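Local coordinates for protein diphosphomevalonate decarboxylase, putative (Trypanosoma brucei, PDB 2HKE) that probably catalyses the ATP-dependent decarboxylation of (R)-5-diphosphomevalonate to isopentenyl diphosphate, a precursor for isoprenoid and sterol synthesis, at residues 181-186 with 301-306; 325-330 with 359-364. The protein carries 1 engineered substitution. All coordinates share one frame; numbering follows the deposited sequence.

In the fold
Both contacts belong to one five-stranded mixed sheet, in the order 288-291, 298-303, 183-189, 358-363, 325-327. Interaction 1 joins the second strand to the third and interaction 2 the fourth to the fifth, their centres about 10 Å apart. The seam between them is closed by Val185 O and Ser362 N, 2.8 Å apart in a probable backbone hydrogen bond. At one end, Lys304 NZ forms a salt bridge of 3.0 Å with Asp329 OD2, so the outgoing turns of two non-neighbouring strands are tied by charge. A weak hydrogen bond from Gln361 NE2 to Gln184 OE1 joins side chains of the two central strands.

Interaction 1: 181-186 with 301-306; sequences PEIQVM and FVLKED
Leu303 lays its CD2 methyl into the hollow beside the backbone of Ile183, with CD2 3.9 Å from Ile183 CA. A compact, branched tip suits this spot, where strands 183-189 and 298-303, antiparallel neighbours in the five-stranded mixed sheet of the C-terminal domain, come close in a non-hydrogen-bonded pair. Farther along the same face Val185 and Phe301 point the same way, and Val185 CG2 fits in plane against the ring edge, 3.9 Å from Phe301 CD1. Helix 237-256 packs against Ile183, Leu303 and Phe301, while Val185 rests on Leu41.

On the other face the bump is Val302 CG1, which enters the hollow between Gln184 and Met186, 4.0 Å from Met186 CE. The thioether chain is flexible enough for this: a bend at chi3 (-74°) turns its methyl to the valine. Gln184 also bends, at chi2, and its CG crosses 4.0 Å from Lys304 CB.

Between the faces, Gln184 N donates to Val302 O at 2.8 Å, and Val302 N returns the bond to Gln184 O at 3.1 Å. A third, Lys304 N to Glu182 O, is 2.7 Å long. The chemistry thus implies a mostly apolar join whose paired peptide groups at Gln184, Val302, Glu182 and Lys304 are hydrogen-bonded, with the charged Glu182 and Lys304 at one end, where the Lys304 ammonium reaches Asp329.

Interaction 2: 325-330 with 359-364; sequences FFFGDR and LLQSPV
Phe327 and Gln361 meet within a beta-alpha-beta unit, in which strand 325-327 leads through helix 330-338 to its parallel neighbour 358-363 in the C-terminal domain. The backbone bonds come in the alternating order of parallel strands. Phe326 N reaches Leu359 O at 2.8 Å, Phe326 O accepts from Gln361 N, and Gly328 N completes the run at Gln361 O.

Apolar contacts follow on both faces of the sheet. Gln361 CB sits over the centre of the Phe327 ring, a CH-pi contact of 3.5 Å to the ring centroid. Leu359 CD2 lies over a face of Phe325 instead, offset toward the rim and 4.0 Å from its centroid. Flat aromatic faces suit such methyl and methylene groups, and helices 307-317 and 330-338 cover this side. On the reverse face, Leu360 CD1 packs 4.1 Å from Phe326 CB.

The polar contacts gather at the amide of Gln361. Its CG lies anti to the backbone N (chi1 171°) and the chain then bends at chi2 (-82°), which carries the amide past the end of strand 325-327. There Asp329 N donates to Gln361 OE1, in plane and on a lone pair, at 3.0 Å. Asp329 is the N-cap of helix 330-338, its OD1 accepting from Leu332 N. Its OD2 takes the salt bridge from Lys304, and a water donates to the same Asp329 OD2 at 2.7 Å while accepting a weak bond from Gln361 NE2 at 3.1 Å.

Interaction 1: 181-186 with 301-306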
loop_
_atom_site.group_PDB
_atom_site.type_symbol
_atom_site.label_atom_id
_atom_site.label_comp_id
_atom_site.label_asym_id
_atom_site.label_seq_id
_atom_site.Cartn_x
_atom_site.Cartn_y
_atom_site.Cartn_z
ATOM N N PRO A 181 -2.894 -3.806 18.574
ATOM C CA PRO A 181 -1.571 -4.388 18.355
ATOM C C PRO A 181 -1.600 -5.865 17.967
ATOM O O PRO A 181 -0.618 -6.379 17.463
ATOM C CB PRO A 181 -0.878 -4.250 19.733
ATOM C CG PRO A 181 -1.926 -3.935 20.710
ATOM C CD PRO A 181 -3.091 -3.340 19.959
ATOM N N GLU A 182 -2.717 -6.547 18.228
ATOM C CA GLU A 182 -2.846 -7.945 17.852
ATOM C C GLU A 182 -2.896 -8.187 16.346
ATOM O O GLU A 182 -2.482 -9.238 15.866
ATOM C CB GLU A 182 -4.060 -8.562 18.470
ATOM C CG GLU A 182 -4.011 -8.579 19.953
ATOM C CD GLU A 182 -4.574 -7.307 20.637
ATOM O OE1 GLU A 182 -4.856 -6.231 20.017
ATOM O OE2 GLU A 182 -4.734 -7.409 21.873
ATOM N N ILE A 183 -3.410 -7.231 15.609
ATOM C CA ILE A 183 -3.606 -7.457 14.157
ATOM C C ILE A 183 -2.260 -7.395 13.444
ATOM O O ILE A 183 -1.354 -6.543 13.709
ATOM C CB ILE A 183 -4.796 -6.575 13.608
ATOM C CG1 ILE A 183 -5.339 -7.145 12.261
ATOM C CG2 ILE A 183 -4.389 -5.174 13.593
ATOM C CD1 ILE A 183 -6.665 -6.611 11.883
ATOM N N GLN A 184 -2.065 -8.364 12.550
ATOM C CA GLN A 184 -0.806 -8.509 11.844
ATOM C C GLN A 184 -1.084 -8.566 10.374
ATOM O O GLN A 184 -2.173 -8.981 9.984
ATOM C CB GLN A 184 -0.124 -9.828 12.219
ATOM C CG GLN A 184 0.239 -9.995 13.697
ATOM C CD GLN A 184 1.199 -8.946 14.220
ATOM O OE1 GLN A 184 2.305 -8.821 13.739
ATOM N NE2 GLN A 184 0.797 -8.227 15.278
ATOM N N VAL A 185 -0.103 -8.163 9.575
ATOM C CA VAL A 185 -0.244 -8.182 8.117
ATOM C C VAL A 185 0.841 -9.070 7.524
ATOM O O VAL A 185 2.014 -9.005 7.952
ATOM C CB VAL A 185 -0.053 -6.782 7.526
ATOM C CG1 VAL A 185 -0.224 -6.809 5.982
ATOM C CG2 VAL A 185 -1.025 -5.796 8.174
ATOM N N MET A 186 0.480 -9.881 6.538
ATOM C CA MET A 186 1.505 -10.588 5.774
ATOM C C MET A 186 1.317 -10.327 4.318
ATOM O O MET A 186 0.277 -9.854 3.895
ATOM C CB MET A 186 1.511 -12.068 6.106
ATOM C CG MET A 186 1.828 -12.423 7.565
ATOM S SD MET A 186 1.922 -14.204 7.841
ATOM C CE MET A 186 0.211 -14.755 7.800
ATOM N N PHE A 301 -4.413 -10.748 6.506
ATOM C CA PHE A 301 -4.555 -10.174 7.835
ATOM C C PHE A 301 -4.894 -11.304 8.784
ATOM O O PHE A 301 -5.716 -12.185 8.458
ATOM C CB PHE A 301 -5.681 -9.170 7.868
ATOM C CG PHE A 301 -5.546 -8.071 6.870
ATOM C CD1 PHE A 301 -4.468 -7.195 6.917
ATOM C CD2 PHE A 301 -6.481 -7.909 5.879
ATOM C CE1 PHE A 301 -4.337 -6.167 5.983
ATOM C CE2 PHE A 301 -6.342 -6.867 4.929
ATOM C CZ PHE A 301 -5.266 -5.995 5.007
ATOM N N VAL A 302 -4.315 -11.260 9.975
ATOM C CA VAL A 302 -4.495 -12.327 10.941
ATOM C C VAL A 302 -4.132 -11.766 12.301
ATOM O O VAL A 302 -3.310 -10.862 12.381
ATOM C CB VAL A 302 -3.565 -13.529 10.587
ATOM C CG1 VAL A 302 -2.087 -13.132 10.658
ATOM C CG2 VAL A 302 -3.861 -14.757 11.478
ATOM N N LEU A 303 -4.776 -12.228 13.363
ATOM C CA LEU A 303 -4.320 -11.831 14.712
ATOM C C LEU A 303 -3.058 -12.573 15.078
ATOM O O LEU A 303 -2.876 -13.716 14.682
ATOM C CB LEU A 303 -5.396 -12.117 15.733
ATOM C CG LEU A 303 -6.689 -11.312 15.537
ATOM C CD1 LEU A 303 -7.713 -11.528 16.713
ATOM C CD2 LEU A 303 -6.447 -9.803 15.287
ATOM N N LYS A 304 -2.199 -11.933 15.882
ATOM C CA LYS A 304 -0.933 -12.534 16.318
ATOM C C LYS A 304 -1.043 -13.961 16.849
ATOM O O LYS A 304 -0.277 -14.837 16.459
ATOM C CB LYS A 304 -0.297 -11.618 17.365
ATOM C CG LYS A 304 1.172 -11.836 17.515
ATOM C CD LYS A 304 1.888 -10.726 18.296
ATOM C CE LYS A 304 3.381 -11.123 18.287
ATOM N NZ LYS A 304 4.373 -10.420 19.246
ATOM N N GLU A 305 -1.983 -14.192 17.755
ATOM C CA GLU A 305 -2.254 -15.537 18.323
ATOM C C GLU A 305 -2.489 -16.618 17.255
ATOM O O GLU A 305 -2.139 -17.804 17.434
ATOM C CB GLU A 305 -3.418 -15.475 19.328
ATOM C CG GLU A 305 -4.743 -15.102 18.712
ATOM C CD GLU A 305 -5.762 -14.539 19.730
ATOM O OE1 GLU A 305 -6.097 -15.273 20.718
ATOM O OE2 GLU A 305 -6.179 -13.350 19.554
ATOM N N ASP A 306 -3.074 -16.210 16.128
ATOM C CA ASP A 306 -3.473 -17.139 15.094
ATOM C C ASP A 306 -2.419 -17.264 14.003
ATOM O O ASP A 306 -2.534 -18.122 13.144
ATOM C CB ASP A 306 -4.774 -16.664 14.456
ATOM C CG ASP A 306 -5.988 -16.872 15.366
ATOM O OD1 ASP A 306 -5.948 -17.817 16.184
ATOM O OD2 ASP A 306 -6.981 -16.103 15.268
#

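Interaction 2: 325-330 with 359-364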
loop_
_atom_site.group_PDB
_atom_site.type_symbol
_atom_site.label_atom_id
_atom_site.label_comp_id
_atom_site.label_asym_id
_atom_site.label_seq_id
_atom_site.Cartn_x
_atom_site.Cartn_y
_atom_site.Cartn_z
ATOM N N PHE A 325 11.432 -15.885 4.102
ATOM C CA PHE A 325 10.593 -15.207 5.097
ATOM C C PHE A 325 11.268 -13.910 5.508
ATOM O O PHE A 325 12.458 -13.903 5.855
ATOM C CB PHE A 325 10.456 -16.046 6.346
ATOM C CG PHE A 325 9.453 -17.122 6.297
ATOM C CD1 PHE A 325 9.344 -17.947 5.199
ATOM C CD2 PHE A 325 8.668 -17.385 7.387
ATOM C CE1 PHE A 325 8.488 -18.969 5.181
ATOM C CE2 PHE A 325 7.770 -18.412 7.373
ATOM C CZ PHE A 325 7.673 -19.201 6.249
ATOM N N PHE A 326 10.515 -12.820 5.518
ATOM C CA PHE A 326 11.006 -11.550 5.969
ATOM C C PHE A 326 10.061 -11.046 7.061
ATOM O O PHE A 326 9.066 -10.397 6.770
ATOM C CB PHE A 326 11.099 -10.598 4.791
ATOM C CG PHE A 326 12.165 -10.967 3.836
ATOM C CD1 PHE A 326 11.901 -11.810 2.791
ATOM C CD2 PHE A 326 13.468 -10.538 4.018
ATOM C CE1 PHE A 326 12.941 -12.194 1.905
ATOM C CE2 PHE A 326 14.506 -10.941 3.118
ATOM C CZ PHE A 326 14.228 -11.751 2.097
ATOM N N PHE A 327 10.334 -11.415 8.301
ATOM C CA PHE A 327 9.442 -11.116 9.404
ATOM C C PHE A 327 9.990 -9.933 10.205
ATOM O O PHE A 327 11.114 -9.971 10.639
ATOM C CB PHE A 327 9.292 -12.323 10.331
ATOM C CG PHE A 327 8.161 -13.287 9.946
ATOM C CD1 PHE A 327 7.984 -13.669 8.636
ATOM C CD2 PHE A 327 7.300 -13.779 10.910
ATOM C CE1 PHE A 327 6.966 -14.542 8.302
ATOM C CE2 PHE A 327 6.308 -14.681 10.584
ATOM C CZ PHE A 327 6.147 -15.049 9.294
ATOM N N GLY A 328 9.193 -8.901 10.389
ATOM C CA GLY A 328 9.552 -7.805 11.302
ATOM C C GLY A 328 9.688 -8.326 12.735
ATOM O O GLY A 328 10.483 -7.798 13.523
ATOM N N ASP A 329 8.894 -9.346 13.083
ATOM C CA ASP A 329 8.815 -9.879 14.451
ATOM C C ASP A 329 9.545 -11.235 14.557
ATOM O O ASP A 329 9.024 -12.283 14.223
ATOM C CB ASP A 329 7.310 -9.952 14.815
ATOM C CG ASP A 329 7.021 -10.283 16.242
ATOM O OD1 ASP A 329 7.855 -10.888 16.966
ATOM O OD2 ASP A 329 5.869 -9.945 16.675
ATOM N N ARG A 330 10.785 -11.249 15.061
ATOM C CA ARG A 330 11.621 -12.441 15.139
ATOM C C ARG A 330 11.002 -13.489 16.059
ATOM O O ARG A 330 11.109 -14.695 15.752
ATOM C CB ARG A 330 13.026 -12.080 15.625
ATOM N N LEU A 359 7.677 -14.321 1.820
ATOM C CA LEU A 359 6.587 -14.094 2.771
ATOM C C LEU A 359 6.994 -13.028 3.762
ATOM O O LEU A 359 7.921 -13.243 4.549
ATOM C CB LEU A 359 6.250 -15.369 3.533
ATOM C CG LEU A 359 5.112 -15.272 4.543
ATOM C CD1 LEU A 359 3.796 -14.945 3.838
ATOM C CD2 LEU A 359 4.977 -16.565 5.332
ATOM N N LEU A 360 6.299 -11.892 3.696
ATOM C CA LEU A 360 6.603 -10.712 4.503
ATOM C C LEU A 360 5.673 -10.732 5.681
ATOM O O LEU A 360 4.546 -11.117 5.508
ATOM C CB LEU A 360 6.310 -9.458 3.688
ATOM C CG LEU A 360 6.504 -8.089 4.303
ATOM C CD1 LEU A 360 7.956 -7.894 4.887
ATOM C CD2 LEU A 360 6.169 -7.042 3.271
ATOM N N GLN A 361 6.152 -10.389 6.871
ATOM C CA GLN A 361 5.256 -10.136 8.001
ATOM C C GLN A 361 5.533 -8.769 8.568
ATOM O O GLN A 361 6.674 -8.363 8.664
ATOM C CB GLN A 361 5.349 -11.248 9.053
ATOM C CG GLN A 361 4.607 -10.979 10.392
ATOM C CD GLN A 361 5.393 -10.123 11.351
ATOM O OE1 GLN A 361 6.613 -10.173 11.363
ATOM N NE2 GLN A 361 4.689 -9.343 12.199
ATOM N N SER A 362 4.462 -8.060 8.923
ATOM C CA SER A 362 4.561 -6.750 9.558
ATOM C C SER A 362 3.474 -6.567 10.592
ATOM O O SER A 362 2.361 -7.056 10.435
ATOM C CB SER A 362 4.477 -5.649 8.481
ATOM O OG SER A 362 4.299 -4.347 9.007
ATOM N N PRO A 363 3.784 -5.867 11.702
ATOM C CA PRO A 363 2.726 -5.318 12.553
ATOM C C PRO A 363 2.144 -4.074 11.875
ATOM O O PRO A 363 2.592 -3.690 10.786
ATOM C CB PRO A 363 3.504 -4.920 13.811
ATOM C CG PRO A 363 4.729 -4.402 13.273
ATOM C CD PRO A 363 5.109 -5.393 12.149
ATOM N N VAL A 364 1.148 -3.437 12.484
ATOM C CA VAL A 364 0.649 -2.155 12.019
ATOM C C VAL A 364 1.765 -1.148 12.243
ATOM O O VAL A 364 2.342 -1.132 13.328
ATOM C CB VAL A 364 -0.626 -1.762 12.753
ATOM C CG1 VAL A 364 -1.071 -0.421 12.332
ATOM C CG2 VAL A 364 -1.756 -2.834 12.487
HETATM O O HOH W 1 4.578 -8.130 15.092
#